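Local coordinates for protein putative phthiocerol dimycocerosate transporter LppX (Mycobacterium tuberculosis, PDB 2BYO) that probably carries phthiocerol dimycocerosate lipids from the cell membrane towards the outer membrane, holding the lipid in a large hydrophobic cavity, at residues I186-S190 with G191-L195; V121-L125 with S126-N130; G149-A153 with S154-M158. All coordinates share one frame; numbering follows the deposited sequence.

Contact 1 (I186-S190 with G191-L195). With LNL (alpha-linolenic acid), chain K.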
ATOM      1  N   ILE A 186       1.595  -4.669   7.158  1.00 30.87           N
ATOM      2  CA  ILE A 186       0.672  -5.583   7.786  1.00 33.55           C
ATOM      3  C   ILE A 186       1.352  -6.943   7.875  1.00 35.27           C
ATOM      4  O   ILE A 186       2.037  -7.378   6.943  1.00 35.88           O
ATOM      5  CB  ILE A 186      -0.687  -5.643   7.037  1.00 33.92           C
ATOM      6  CG1 ILE A 186      -1.690  -6.511   7.804  1.00 36.54           C
ATOM      7  CG2 ILE A 186      -0.523  -6.134   5.600  1.00 35.22           C
ATOM      8  CD1 ILE A 186      -3.107  -6.394   7.283  1.00 38.75           C
ATOM      9  N   ASP A 187       1.180  -7.581   9.023  1.00 37.37           N
ATOM     10  CA  ASP A 187       1.731  -8.898   9.281  1.00 39.22           C
ATOM     11  C   ASP A 187       0.565  -9.836   9.130  1.00 41.84           C
ATOM     12  O   ASP A 187      -0.318  -9.880   9.982  1.00 41.75           O
ATOM     13  CB  ASP A 187       2.320  -8.953  10.688  1.00 40.67           C
ATOM     14  CG  ASP A 187       2.618 -10.365  11.159  1.00 43.40           C
ATOM     15  OD1 ASP A 187       2.887 -11.279  10.333  1.00 50.03           O
ATOM     16  OD2 ASP A 187       2.597 -10.551  12.393  1.00 51.99           O
ATOM     17  N   LEU A 188       0.552 -10.540   8.006  1.00 43.27           N
ATOM     18  CA  LEU A 188      -0.447 -11.527   7.719  1.00 48.18           C
ATOM     19  C   LEU A 188       0.080 -12.819   8.362  1.00 50.13           C
ATOM     20  O   LEU A 188       1.224 -12.876   8.804  1.00 50.06           O
ATOM     21  CB  LEU A 188      -0.629 -11.665   6.204  1.00 48.53           C
ATOM     22  CG  LEU A 188      -0.843 -10.343   5.442  1.00 47.71           C
ATOM     23  CD1 LEU A 188      -0.577 -10.514   3.945  1.00 48.65           C
ATOM     24  CD2 LEU A 188      -2.247  -9.801   5.677  1.00 48.33           C
ATOM     25  N   GLY A 189      -0.739 -13.845   8.445  1.00 53.66           N
ATOM     26  CA  GLY A 189      -0.276 -15.089   9.078  1.00 56.74           C
ATOM     27  C   GLY A 189       0.977 -15.639   8.402  1.00 58.19           C
ATOM     28  O   GLY A 189       2.006 -15.857   9.052  1.00 59.24           O
ATOM     29  N   SER A 190       0.888 -15.810   7.086  1.00 58.32           N
ATOM     30  CA  SER A 190       1.923 -16.452   6.286  1.00 59.11           C
ATOM     31  C   SER A 190       3.078 -15.529   5.893  1.00 55.93           C
ATOM     32  O   SER A 190       4.153 -15.997   5.513  1.00 56.86           O
ATOM     33  CB  SER A 190       1.287 -16.992   5.001  1.00 62.20           C
ATOM     34  OG  SER A 190       0.659 -15.924   4.291  1.00 63.52           O
ATOM     35  N   GLY A 191       2.848 -14.224   5.940  1.00 52.76           N
ATOM     36  CA  GLY A 191       3.855 -13.267   5.489  1.00 49.18           C
ATOM     37  C   GLY A 191       3.485 -11.851   5.846  1.00 45.92           C
ATOM     38  O   GLY A 191       2.607 -11.617   6.668  1.00 45.98           O
ATOM     39  N   SER A 192       4.174 -10.898   5.234  1.00 42.61           N
ATOM     40  CA  SER A 192       3.914  -9.493   5.504  1.00 40.59           C
ATOM     41  C   SER A 192       4.011  -8.692   4.224  1.00 37.55           C
ATOM     42  O   SER A 192       4.663  -9.112   3.263  1.00 36.52           O
ATOM     43  CB  SER A 192       4.903  -8.949   6.536  1.00 39.55           C
ATOM     44  OG  SER A 192       6.220  -9.012   6.019  1.00 44.30           O
ATOM     45  N   ILE A 193       3.325  -7.555   4.218  1.00 35.73           N
ATOM     46  CA  ILE A 193       3.351  -6.619   3.097  1.00 34.93           C
ATOM     47  C   ILE A 193       3.741  -5.263   3.653  1.00 32.63           C
ATOM     48  O   ILE A 193       3.214  -4.825   4.681  1.00 30.89           O
ATOM     49  CB  ILE A 193       1.988  -6.503   2.389  1.00 35.61           C
ATOM     50  CG1 ILE A 193       1.488  -7.876   1.950  1.00 39.61           C
ATOM     51  CG2 ILE A 193       2.093  -5.566   1.173  1.00 35.32           C
ATOM     52  CD1 ILE A 193       0.052  -7.890   1.421  1.00 41.03           C
ATOM     53  N   GLN A 194       4.677  -4.612   2.975  1.00 30.82           N
ATOM     54  CA  GLN A 194       5.151  -3.307   3.377  1.00 29.75           C
ATOM     55  C   GLN A 194       5.059  -2.375   2.184  1.00 29.21           C
ATOM     56  O   GLN A 194       5.480  -2.725   1.075  1.00 27.61           O
ATOM     57  CB  GLN A 194       6.599  -3.403   3.800  1.00 29.79           C
ATOM     58  CG  GLN A 194       7.217  -2.064   4.189  1.00 29.34           C
ATOM     59  CD  GLN A 194       8.703  -2.197   4.351  1.00 30.35           C
ATOM     60  OE1 GLN A 194       9.450  -2.104   3.372  1.00 31.40           O
ATOM     61  NE2 GLN A 194       9.141  -2.480   5.571  1.00 28.36           N
ATOM     62  N   LEU A 195       4.515  -1.193   2.417  1.00 28.78           N
ATOM     63  CA  LEU A 195       4.352  -0.209   1.369  1.00 28.92           C
ATOM     64  C   LEU A 195       5.010   1.081   1.805  1.00 27.55           C
ATOM     65  O   LEU A 195       4.652   1.654   2.831  1.00 26.95           O
ATOM     66  CB  LEU A 195       2.868  -0.004   1.091  1.00 31.13           C
ATOM     67  CG  LEU A 195       2.599   0.799  -0.168  1.00 34.68           C
ATOM     68  CD1 LEU A 195       1.353   0.272  -0.854  1.00 39.81           C
ATOM     69  CD2 LEU A 195       2.490   2.304   0.132  1.00 36.41           C
TER
HETATM   70  O1  LNL K1217      -4.136  -1.275  -7.646  1.00 70.19           O
HETATM   71  C1  LNL K1217      -3.030  -0.986  -8.165  1.00 68.63           C
HETATM   72  O2  LNL K1217      -2.128  -1.842  -8.317  1.00 70.08           O
HETATM   73  C2  LNL K1217      -2.787   0.433  -8.645  1.00 67.94           C
HETATM   74  C3  LNL K1217      -2.021   1.262  -7.621  1.00 66.97           C
HETATM   75  C4  LNL K1217      -0.511   0.994  -7.656  1.00 66.63           C
HETATM   76  C5  LNL K1217       0.056   0.248  -6.438  1.00 66.24           C
HETATM   77  C6  LNL K1217      -0.436   0.765  -5.075  1.00 66.63           C
HETATM   78  C7  LNL K1217      -0.331  -0.322  -4.002  1.00 66.44           C
HETATM   79  C8  LNL K1217      -1.588  -1.194  -3.897  1.00 65.85           C
HETATM   80  C9  LNL K1217      -1.846  -1.667  -2.463  1.00 64.83           C
HETATM   81  C10 LNL K1217      -1.588  -3.158  -2.249  1.00 63.34           C
HETATM   82  C11 LNL K1217      -0.212  -3.354  -1.642  1.00 61.91           C
HETATM   83  C12 LNL K1217       0.070  -3.131  -0.351  1.00 59.92           C
HETATM   84  C13 LNL K1217      -0.950  -2.668   0.672  1.00 58.98           C
HETATM   85  C14 LNL K1217      -0.274  -1.992   1.865  1.00 57.69           C
HETATM   86  C15 LNL K1217       0.061  -2.945   3.013  1.00 55.04           C
HETATM   87  C16 LNL K1217      -0.123  -2.274   4.375  1.00 54.39           C
HETATM   88  C17 LNL K1217      -1.598  -2.144   4.763  1.00 54.52           C
HETATM   89  C18 LNL K1217      -1.799  -1.614   6.170  1.00 53.13           C
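Ile-186 and Ile-193 face each other as an antiparallel hydrogen-bonded pair, their backbones joined by two bonds: Ile-186 N to Ile-193 O at 3.0 Å, and Ile-193 N to Ile-186 O, also at 3.0 Å. This is the end of the beta hairpin made by strands 181-187 and 191-198. Asp-187 and Ser-192 form the next, non-hydrogen-bonded pair. Gly-189 and Ser-190 make the reversal, with backbone angles close to a type I turn. Leu-188 N reaches back to Gly-191 O by a weak bond of 2.7 Å, bent to 128° at the hydrogen. Ser-192 OG bonds to Thr-48 OG1 on the neighbouring strand 40-49, and Ser-190 OG bonds to Lys-50 O.

The face carrying Ile-186 and Ile-193 is apolar. Ile-186 CG2 lies 4.1 Å from Ile-193 CB, while the CG1 branch of Ile-186 runs away from the partner strand towards helix 153-159. That branch stands anti to the backbone N (chi1 -174°). Beyond the strand end, the Leu-188 side chain crosses that of Ile-193 at a slant, and their CD1 methyls meet at 3.7 Å.

The same face packs on the middle and tail of a bound alpha-linolenic acid. Here the hairpin forms part of the apolar wall of the half-barrel that lines the lipid. Leu-195 CD1 touches LNL C7 at 3.6 Å. Of residues 186-195, Ile-193 comes nearest the lipid, with its CG2 3.5 Å from LNL C12.

Contact 2 (V121-L125 with S126-N130). With HXA (docosa-4,7,10,13,16,19-hexaenoic acid), chain I.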
ATOM      1  N   VAL A 121      -9.113   4.738   0.564  1.00 80.43           N
ATOM      2  CA  VAL A 121      -8.173   4.116   1.504  1.00 78.09           C
ATOM      3  C   VAL A 121      -8.579   4.332   2.968  1.00 77.86           C
ATOM      4  O   VAL A 121      -7.966   3.751   3.872  1.00 76.01           O
ATOM      5  CB  VAL A 121      -6.693   4.561   1.269  1.00 75.87           C
ATOM      6  CG1 VAL A 121      -6.243   4.166  -0.139  1.00 76.57           C
ATOM      7  CG2 VAL A 121      -6.493   6.066   1.510  1.00 75.33           C
ATOM      8  N   THR A 122      -9.604   5.159   3.200  1.00 79.73           N
ATOM      9  CA  THR A 122     -10.299   5.166   4.492  1.00 80.42           C
ATOM     10  C   THR A 122     -11.069   3.846   4.609  1.00 82.07           C
ATOM     11  O   THR A 122     -12.243   3.741   4.237  1.00 85.20           O
ATOM     12  CB  THR A 122     -11.210   6.429   4.693  1.00 82.66           C
ATOM     13  OG1 THR A 122     -10.443   7.472   5.309  1.00 81.86           O
ATOM     14  CG2 THR A 122     -12.437   6.153   5.588  1.00 85.71           C
ATOM     15  N   GLN A 123     -10.354   2.824   5.080  1.00 79.92           N
ATOM     16  CA  GLN A 123     -10.968   1.598   5.570  1.00 80.74           C
ATOM     17  C   GLN A 123     -11.803   2.008   6.769  1.00 81.59           C
ATOM     18  O   GLN A 123     -11.640   3.130   7.264  1.00 81.81           O
ATOM     19  CB  GLN A 123      -9.891   0.597   6.001  1.00 78.91           C
ATOM     20  CG  GLN A 123      -8.922   1.122   7.075  1.00 75.86           C
ATOM     21  CD  GLN A 123      -8.019   0.034   7.621  1.00 74.69           C
ATOM     22  OE1 GLN A 123      -7.168  -0.501   6.907  1.00 74.13           O
ATOM     23  NE2 GLN A 123      -8.200  -0.301   8.894  1.00 75.62           N
ATOM     24  N   LEU A 124     -12.679   1.137   7.259  1.00 82.26           N
ATOM     25  CA  LEU A 124     -13.345   1.451   8.517  1.00 82.02           C
ATOM     26  C   LEU A 124     -12.256   1.498   9.594  1.00 77.53           C
ATOM     27  O   LEU A 124     -11.910   0.488  10.215  1.00 76.35           O
ATOM     28  CB  LEU A 124     -14.485   0.478   8.844  1.00 85.71           C
ATOM     29  CG  LEU A 124     -15.729   0.541   7.932  1.00 90.42           C
ATOM     30  CD1 LEU A 124     -16.982   0.089   8.691  1.00 94.29           C
ATOM     31  CD2 LEU A 124     -15.971   1.934   7.323  1.00 91.21           C
ATOM     32  N   LEU A 125     -11.697   2.702   9.746  1.00 73.90           N
ATOM     33  CA  LEU A 125     -10.656   3.014  10.722  1.00 70.28           C
ATOM     34  C   LEU A 125     -11.168   2.833  12.137  1.00 69.14           C
ATOM     35  O   LEU A 125     -10.402   2.514  13.035  1.00 68.26           O
ATOM     36  CB  LEU A 125     -10.155   4.455  10.546  1.00 68.78           C
ATOM     37  CG  LEU A 125      -8.860   4.677   9.770  1.00 65.60           C
ATOM     38  CD1 LEU A 125      -8.637   6.163   9.599  1.00 65.80           C
ATOM     39  CD2 LEU A 125      -7.676   4.042  10.483  1.00 64.22           C
ATOM     40  N   SER A 126     -12.457   3.084  12.347  1.00 69.65           N
ATOM     41  CA  SER A 126     -13.150   2.470  13.468  1.00 68.79           C
ATOM     42  C   SER A 126     -13.259   1.014  13.049  1.00 68.15           C
ATOM     43  O   SER A 126     -13.578   0.718  11.901  1.00 68.83           O
ATOM     44  CB  SER A 126     -14.527   3.086  13.697  1.00 73.08           C
ATOM     45  OG  SER A 126     -15.121   2.568  14.876  1.00 75.72           O
ATOM     46  N   GLY A 127     -12.977   0.106  13.969  1.00 65.66           N
ATOM     47  CA  GLY A 127     -12.721  -1.281  13.608  1.00 63.00           C
ATOM     48  C   GLY A 127     -11.268  -1.541  13.912  1.00 56.70           C
ATOM     49  O   GLY A 127     -10.922  -2.600  14.425  1.00 55.69           O
ATOM     50  N   VAL A 128     -10.416  -0.563  13.600  1.00 52.65           N
ATOM     51  CA  VAL A 128      -9.026  -0.608  14.041  1.00 48.87           C
ATOM     52  C   VAL A 128      -9.015  -0.500  15.568  1.00 47.54           C
ATOM     53  O   VAL A 128      -9.630   0.402  16.145  1.00 47.28           O
ATOM     54  CB  VAL A 128      -8.157   0.508  13.419  1.00 47.11           C
ATOM     55  CG1 VAL A 128      -6.739   0.471  13.980  1.00 45.54           C
ATOM     56  CG2 VAL A 128      -8.123   0.369  11.910  1.00 48.44           C
ATOM     57  N   THR A 129      -8.342  -1.455  16.207  1.00 45.63           N
ATOM     58  CA  THR A 129      -8.238  -1.507  17.663  1.00 44.68           C
ATOM     59  C   THR A 129      -6.782  -1.441  18.111  1.00 40.61           C
ATOM     60  O   THR A 129      -5.861  -1.560  17.305  1.00 37.27           O
ATOM     61  CB  THR A 129      -8.883  -2.783  18.223  1.00 46.43           C
ATOM     62  OG1 THR A 129      -8.368  -3.925  17.536  1.00 44.51           O
ATOM     63  CG2 THR A 129     -10.381  -2.731  18.057  1.00 49.24           C
ATOM     64  N   ASN A 130      -6.599  -1.213  19.406  1.00 40.53           N
ATOM     65  CA  ASN A 130      -5.299  -1.306  20.050  1.00 38.88           C
ATOM     66  C   ASN A 130      -4.250  -0.442  19.398  1.00 35.56           C
ATOM     67  O   ASN A 130      -3.139  -0.903  19.124  1.00 34.58           O
ATOM     68  CB  ASN A 130      -4.829  -2.772  20.101  1.00 39.76           C
ATOM     69  CG  ASN A 130      -3.748  -3.011  21.170  1.00 40.85           C
ATOM     70  OD1 ASN A 130      -3.433  -2.122  21.971  1.00 40.72           O
ATOM     71  ND2 ASN A 130      -3.194  -4.220  21.189  1.00 38.66           N
TER
HETATM   72  C1  HXA I1215      -7.924   7.580  -2.881  1.00 70.40           C
HETATM   73  O1  HXA I1215      -9.001   7.882  -3.450  1.00 71.15           O
HETATM   74  O2  HXA I1215      -7.870   6.837  -1.875  1.00 69.76           O
HETATM   75  C2  HXA I1215      -6.639   8.158  -3.438  1.00 69.84           C
HETATM   76  C3  HXA I1215      -5.522   7.111  -3.488  1.00 69.49           C
HETATM   77  C4  HXA I1215      -4.561   7.368  -4.655  1.00 68.07           C
HETATM   78  C5  HXA I1215      -3.159   7.794  -4.209  1.00 67.01           C
HETATM   79  C6  HXA I1215      -2.106   6.705  -4.444  1.00 65.01           C
HETATM   80  C7  HXA I1215      -1.511   6.182  -3.144  1.00 63.06           C
HETATM   81  C8  HXA I1215      -1.085   4.725  -3.278  1.00 62.45           C
HETATM   82  C9  HXA I1215      -0.465   4.215  -1.976  1.00 61.84           C
HETATM   83  C10 HXA I1215      -1.368   3.242  -1.214  1.00 60.85           C
HETATM   84  C11 HXA I1215      -2.216   3.919  -0.133  1.00 61.03           C
HETATM   85  C12 HXA I1215      -1.705   3.644   1.284  1.00 60.01           C
HETATM   86  C13 HXA I1215      -2.269   2.347   1.877  1.00 59.76           C
HETATM   87  C14 HXA I1215      -3.360   2.586   2.929  1.00 59.21           C
HETATM   88  C15 HXA I1215      -2.964   2.035   4.301  1.00 58.71           C
HETATM   89  C16 HXA I1215      -4.120   2.168   5.288  1.00 57.16           C
HETATM   90  C17 HXA I1215      -3.652   2.105   6.738  1.00 55.96           C
HETATM   91  C18 HXA I1215      -4.768   1.569   7.641  1.00 54.78           C
HETATM   92  C19 HXA I1215      -4.610   1.998   9.099  1.00 52.96           C
HETATM   93  C20 HXA I1215      -3.665   1.072   9.857  1.00 51.30           C
HETATM   94  C21 HXA I1215      -3.550   1.471  11.328  1.00 50.26           C
HETATM   95  C22 HXA I1215      -2.278   0.973  11.991  1.00 48.30           C
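Gln-123 reaches forward to Val-128 with the amide end of its side chain. Its CB leaves the backbone, and CG then takes the position between the backbone N and the carbonyl carbon (chi1 57°). From there the chain is extended, and CB and CG serve as the stalk that brings the amide to the bound docosahexaenoic acid. CD comes within 3.6 Å of HXA C18. OE1 is nearer still, 3.3 Å from the same carbon C18 of HXA. At the other corner of the amide, NE2 lies 3.1 Å from Val-128 CG2, a tight approach. The two side chains cross at about a right angle. NE2 is buried here and has no polar partner in the model.

Leu-125 also meets the CG2 methyl of Val-128. Its side chain lies beside that of Val-128 and points the same way, with Leu-125 CD2 4.0 Å from Val-128 CG2. The same CD2 of Leu-125 is 3.9 Å from HXA C19. Residues of helix 22-36, among them Leu-25 and Leu-32, pack on Leu-125 as well.

Between the two residues the backbone reverses. Val-128 N bonds to Leu-125 O at 3.1 Å. The donor stands well above the carbonyl plane, off the lone pairs. Gly-127 takes a positive phi (113°), a backbone conformation glycine adopts readily. Further back, Val-121 N gives a weak bond of 3.4 Å to the carboxylate atom O2 of HXA.

Leu-125 to Val-128 thus form a distorted beta turn nearest to type II, its exact form doubtful because Ser-126 O is placed too close to Leu-124. The turn leads from a lipid-lining loop into strand 129-139 at the side of the hydrophobic pocket.

Contact 3 (G149-A153 with S154-M158)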
ATOM      1  N   GLY A 149      -1.348  -1.033  15.405  1.00 31.28           N
ATOM      2  CA  GLY A 149      -2.777  -1.231  15.629  1.00 33.30           C
ATOM      3  C   GLY A 149      -3.174  -2.586  15.105  1.00 34.91           C
ATOM      4  O   GLY A 149      -2.370  -3.256  14.458  1.00 35.47           O
ATOM      5  N   THR A 150      -4.408  -2.987  15.384  1.00 36.60           N
ATOM      6  CA  THR A 150      -4.917  -4.270  14.949  1.00 38.90           C
ATOM      7  C   THR A 150      -6.091  -4.033  13.990  1.00 40.63           C
ATOM      8  O   THR A 150      -7.011  -3.281  14.299  1.00 40.44           O
ATOM      9  CB  THR A 150      -5.297  -5.117  16.167  1.00 40.69           C
ATOM     10  OG1 THR A 150      -4.094  -5.473  16.864  1.00 39.07           O
ATOM     11  CG2 THR A 150      -6.057  -6.388  15.771  1.00 43.10           C
ATOM     12  N   ILE A 151      -6.017  -4.655  12.815  1.00 40.91           N
ATOM     13  CA  ILE A 151      -6.995  -4.455  11.749  1.00 43.06           C
ATOM     14  C   ILE A 151      -7.956  -5.645  11.722  1.00 45.38           C
ATOM     15  O   ILE A 151      -7.518  -6.789  11.716  1.00 45.42           O
ATOM     16  CB  ILE A 151      -6.278  -4.274  10.379  1.00 42.47           C
ATOM     17  CG1 ILE A 151      -5.363  -3.042  10.441  1.00 39.72           C
ATOM     18  CG2 ILE A 151      -7.284  -4.132   9.238  1.00 44.37           C
ATOM     19  CD1 ILE A 151      -4.662  -2.705   9.133  1.00 41.05           C
ATOM     20  N   PRO A 152      -9.275  -5.378  11.712  1.00 47.93           N
ATOM     21  CA  PRO A 152     -10.247  -6.468  11.737  1.00 50.89           C
ATOM     22  C   PRO A 152     -10.201  -7.300  10.464  1.00 51.28           C
ATOM     23  O   PRO A 152      -9.894  -6.773   9.396  1.00 49.60           O
ATOM     24  CB  PRO A 152     -11.591  -5.750  11.861  1.00 53.67           C
ATOM     25  CG  PRO A 152     -11.356  -4.367  11.412  1.00 51.52           C
ATOM     26  CD  PRO A 152      -9.917  -4.053  11.634  1.00 48.40           C
ATOM     27  N   ALA A 153     -10.494  -8.590  10.590  1.00 53.72           N
ATOM     28  CA  ALA A 153     -10.412  -9.531   9.469  1.00 55.65           C
ATOM     29  C   ALA A 153     -11.086  -8.996   8.203  1.00 56.66           C
ATOM     30  O   ALA A 153     -10.551  -9.137   7.108  1.00 54.70           O
ATOM     31  CB  ALA A 153     -11.020 -10.863   9.857  1.00 58.89           C
ATOM     32  N   SER A 154     -12.247  -8.366   8.370  1.00 59.60           N
ATOM     33  CA  SER A 154     -13.030  -7.852   7.249  1.00 62.21           C
ATOM     34  C   SER A 154     -12.224  -6.874   6.405  1.00 59.80           C
ATOM     35  O   SER A 154     -12.324  -6.878   5.180  1.00 60.45           O
ATOM     36  CB  SER A 154     -14.324  -7.192   7.747  1.00 65.11           C
ATOM     37  OG  SER A 154     -14.048  -6.063   8.557  1.00 62.60           O
ATOM     38  N   SER A 155     -11.414  -6.045   7.059  1.00 57.48           N
ATOM     39  CA  SER A 155     -10.514  -5.153   6.344  1.00 55.32           C
ATOM     40  C   SER A 155      -9.283  -5.881   5.820  1.00 54.02           C
ATOM     41  O   SER A 155      -8.773  -5.537   4.755  1.00 53.69           O
ATOM     42  CB  SER A 155     -10.092  -3.979   7.219  1.00 52.93           C
ATOM     43  OG  SER A 155     -11.178  -3.089   7.374  1.00 55.66           O
ATOM     44  N   VAL A 156      -8.801  -6.873   6.562  1.00 53.82           N
ATOM     45  CA  VAL A 156      -7.625  -7.622   6.132  1.00 53.29           C
ATOM     46  C   VAL A 156      -7.943  -8.374   4.831  1.00 55.82           C
ATOM     47  O   VAL A 156      -7.108  -8.422   3.931  1.00 54.95           O
ATOM     48  CB  VAL A 156      -7.096  -8.572   7.240  1.00 53.35           C
ATOM     49  CG1 VAL A 156      -5.887  -9.357   6.755  1.00 53.60           C
ATOM     50  CG2 VAL A 156      -6.706  -7.783   8.492  1.00 51.16           C
ATOM     51  N   LYS A 157      -9.161  -8.911   4.723  1.00 59.49           N
ATOM     52  CA  LYS A 157      -9.614  -9.617   3.513  1.00 63.21           C
ATOM     53  C   LYS A 157      -9.581  -8.777   2.240  1.00 63.29           C
ATOM     54  O   LYS A 157      -9.452  -9.319   1.143  1.00 64.18           O
ATOM     55  CB  LYS A 157     -11.034 -10.166   3.698  1.00 67.04           C
ATOM     56  CG  LYS A 157     -11.115 -11.361   4.606  1.00 68.74           C
ATOM     57  CD  LYS A 157     -12.556 -11.807   4.768  1.00 73.62           C
ATOM     58  CE  LYS A 157     -12.725 -12.707   5.968  1.00 75.08           C
ATOM     59  NZ  LYS A 157     -14.160 -13.022   6.191  1.00 81.62           N
ATOM     60  N   MET A 158      -9.708  -7.460   2.378  1.00 62.84           N
ATOM     61  CA  MET A 158      -9.583  -6.565   1.227  1.00 63.76           C
ATOM     62  C   MET A 158      -8.193  -6.664   0.604  1.00 60.96           C
ATOM     63  O   MET A 158      -8.039  -6.541  -0.612  1.00 61.86           O
ATOM     64  CB  MET A 158      -9.889  -5.122   1.631  1.00 63.02           C
ATOM     65  CG  MET A 158     -11.366  -4.885   1.954  1.00 67.66           C
ATOM     66  SD  MET A 158     -11.716  -3.236   2.598  1.00 69.19           S
ATOM     67  CE  MET A 158     -10.762  -2.197   1.483  1.00 68.03           C
TER
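Ala-153 and Val-156 sit in the first turn of helix 153-159, where the chain leaves strand 142-151. Pro-152 is the N-cap. Its carbonyl oxygen accepts the first helical bond: Val-156 N to Pro-152 O is 3.0 Å, with the donor in the carbonyl plane. Ser-155 N adds a weak bond to the same oxygen. Ala-153 O takes the next bond, from Lys-157 N at 2.8 Å, and the donor lies nearly in line with the C=O bond (168°). The CG of Lys-157 also rests 3.4 Å from Ala-153 O.

Val-156 turns back over the strand end. Its CG2 lies beside its own backbone N, opposite the carbonyl carbon. There it meets Ile-151 CG2 at 3.8 Å, and the two side chains pass at a slant. The same Val-156 CG2 is 3.5 Å from Ile-151 O. Ile-151 CG2 also presses on Ser-155 CB at 3.5 Å, closer than usual for two carbons. Ser-154, on the exposed side, brings its OG near Pro-152 CB.

This strand-to-helix junction belongs to the half-barrel around the lipid cavity. Met-158, further along the helix, touches a bound alpha-linolenic acid. Ile-151 packs on Ala-169 of strand 167-174 and touches bound docosahexaenoic acid. Val-156 rests on Arg-167 of the same strand and on Ala-163 in the following loop.

Overall arrangement
Read from the N terminus, the contacts come in series, 2, then 3, then 1, and none nests in or crosses another. Contact 2 closes a turn late in the loop after helix 106-112, before edge strand 129-139. Contact 3 closes the junction from the neighbouring strand 142-151 into helix 153-159. These two lie side by side, and Thr-129 O and Thr-150 N, 2.8 Å apart, probably form a hydrogen bond between the strands. Contact 1 closes the hairpin of strands 181-187 and 191-198. Its Leu-188 and Ile-186 pack on Val-156 of contact 3. Contacts 1 and 2 do not touch, their centres being about 17 Å apart. All three reach the same antiparallel sheet, the half-barrel around the lipids.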